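Local coordinates for protein AAR187Cp (PDB 3ZIL) that probably regulates the establishment of sister chromatid cohesion as a Wapl-family partner of cohesin, here seen as its helical Wap1 domain, at residues V169-L172 against A173-I176. Numbering follows the deposited sequence.
Sequences VPAL and ARLI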
ATOM      1  N   VAL A 169      -2.631   6.872  -6.908  1.00 15.47           N
ATOM      2  CA  VAL A 169      -1.489   5.905  -6.943  1.00 15.57           C
ATOM      3  C   VAL A 169      -0.089   6.650  -7.094  1.00 16.15           C
ATOM      4  O   VAL A 169       0.844   6.434  -6.306  1.00 16.46           O
ATOM      5  CB  VAL A 169      -1.763   4.831  -8.003  1.00 16.96           C
ATOM      6  CG1 VAL A 169      -0.514   3.966  -8.304  1.00 17.71           C
ATOM      7  CG2 VAL A 169      -2.950   3.949  -7.585  1.00 17.11           C
ATOM      8  N   PRO A 170       0.027   7.586  -8.034  1.00 16.06           N
ATOM      9  CA  PRO A 170       1.321   8.282  -8.052  1.00 16.29           C
ATOM     10  C   PRO A 170       1.500   9.214  -6.851  1.00 17.63           C
ATOM     11  O   PRO A 170       2.637   9.399  -6.440  1.00 20.90           O
ATOM     12  CB  PRO A 170       1.271   9.167  -9.335  1.00 16.36           C
ATOM     13  CG  PRO A 170      -0.045   8.944  -9.999  1.00 17.45           C
ATOM     14  CD  PRO A 170      -0.847   7.926  -9.185  1.00 16.59           C
ATOM     15  N   ALA A 171       0.431   9.844  -6.324  1.00 17.91           N
ATOM     16  CA  ALA A 171       0.621  10.797  -5.240  1.00 18.98           C
ATOM     17  C   ALA A 171       1.063  10.020  -3.976  1.00 18.67           C
ATOM     18  O   ALA A 171       1.915  10.477  -3.211  1.00 15.83           O
ATOM     19  CB  ALA A 171      -0.633  11.628  -4.953  1.00 15.96           C
ATOM     20  N   LEU A 172       0.533   8.821  -3.787  1.00 20.87           N
ATOM     21  CA  LEU A 172       0.966   8.047  -2.606  1.00 17.59           C
ATOM     22  C   LEU A 172       2.429   7.571  -2.706  1.00 18.47           C
ATOM     23  O   LEU A 172       3.157   7.455  -1.678  1.00 14.49           O
ATOM     24  CB  LEU A 172       0.041   6.918  -2.358  1.00 18.27           C
ATOM     25  CG  LEU A 172      -1.339   7.315  -1.813  1.00 18.45           C
ATOM     26  CD1 LEU A 172      -2.326   6.186  -2.080  1.00 17.31           C
ATOM     27  CD2 LEU A 172      -1.304   7.719  -0.288  1.00 16.82           C
ATOM     28  N   ALA A 173       2.821   7.213  -3.936  1.00 18.59           N
ATOM     29  CA  ALA A 173       4.169   6.742  -4.219  1.00 19.38           C
ATOM     30  C   ALA A 173       5.114   7.954  -3.918  1.00 17.13           C
ATOM     31  O   ALA A 173       6.119   7.802  -3.174  1.00 19.20           O
ATOM     32  CB  ALA A 173       4.308   6.268  -5.666  1.00 16.78           C
ATOM     33  N   ARG A 174       4.752   9.146  -4.403  1.00 16.56           N
ATOM     34  CA  ARG A 174       5.565  10.349  -4.106  1.00 18.47           C
ATOM     35  C   ARG A 174       5.685  10.574  -2.583  1.00 18.52           C
ATOM     36  O   ARG A 174       6.759  10.869  -2.102  1.00 16.60           O
ATOM     37  CB  ARG A 174       5.065  11.618  -4.792  1.00 18.21           C
ATOM     38  CG  ARG A 174       5.229  11.612  -6.316  1.00 19.98           C
ATOM     39  CD  ARG A 174       4.969  13.010  -6.869  1.00 23.04           C
ATOM     40  NE  ARG A 174       3.619  13.580  -6.535  1.00 25.85           N
ATOM     41  CZ  ARG A 174       2.485  13.342  -7.262  1.00 28.23           C
ATOM     42  NH1 ARG A 174       2.463  12.508  -8.292  1.00 23.79           N
ATOM     43  NH2 ARG A 174       1.333  13.887  -6.941  1.00 27.65           N
ATOM     44  N   LEU A 175       4.586  10.374  -1.843  1.00 16.76           N
ATOM     45  CA  LEU A 175       4.578  10.515  -0.368  1.00 17.66           C
ATOM     46  C   LEU A 175       5.544   9.523   0.284  1.00 17.16           C
ATOM     47  O   LEU A 175       6.345   9.891   1.122  1.00 17.55           O
ATOM     48  CB  LEU A 175       3.145  10.260   0.184  1.00 17.49           C
ATOM     49  CG  LEU A 175       2.998  10.267   1.733  1.00 17.66           C
ATOM     50  CD1 LEU A 175       3.180  11.676   2.383  1.00 17.06           C
ATOM     51  CD2 LEU A 175       1.662   9.648   2.184  1.00 17.96           C
ATOM     52  N   ILE A 176       5.523   8.257  -0.137  1.00 15.90           N
ATOM     53  CA  ILE A 176       6.499   7.283   0.400  1.00 13.61           C
ATOM     54  C   ILE A 176       7.926   7.707   0.121  1.00 14.96           C
ATOM     55  O   ILE A 176       8.758   7.588   1.017  1.00 18.01           O
ATOM     56  CB  ILE A 176       6.204   5.881  -0.125  1.00 13.91           C
ATOM     57  CG1 ILE A 176       4.773   5.432   0.388  1.00 14.00           C
ATOM     58  CG2 ILE A 176       7.310   4.850   0.214  1.00 13.68           C
ATOM     59  CD1 ILE A 176       4.145   4.378  -0.525  1.00 14.68           C
TER
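Arg174 folds back along its own helix and lays its guanidinium over the turn formed by Pro170 and Ala171. The chain bends at chi3 (-57°), which turns the planar head back toward the start of the helix. One face of the guanidinium then covers Ala171, whose CA lies 3.6 Å above the plane, nearer the edge of the group than its centre. NH2 reaches the methyl group, 3.6 Å from Ala171 CB. NH1 comes to 3.7 Å from Pro170 CB. The same face also lies over the carbonyl Pro170 O, so the charged group is held here by van der Waals and electrostatic contact. Arg174 CG also packs against Pro170 O at 3.4 Å. That carbonyl accepts the backbone N-H of Arg174 at 2.9 Å, in a nearly straight bond (166° at the hydrogen).

Leu172 and Leu175 meet through methyl groups, CD2 to CD2, at 4.3 Å. Leu175 CG is anti to the backbone N (chi1 176°), which carries CD2 to the Leu172 side. Ile176 lies one turn beyond Leu172, and its CG1 is 3.3 Å from Leu172 O, the acceptor of its own N-H.

Arg174 is exposed, whereas the leucines are buried. Both leucines touch Leu152 of helix 147-158, and Leu172 also meets helix 185-193. The methyl of Ala173 touches Ala210 of helix 201-215. Four successive i to i+4 backbone bonds, from Val169 O through Leu172 O, run through the segment. The arrangement is that of a regular, largely buried alpha-helix with one exposed arginine, packed among neighbouring helices in the all-helical Wap1 domain.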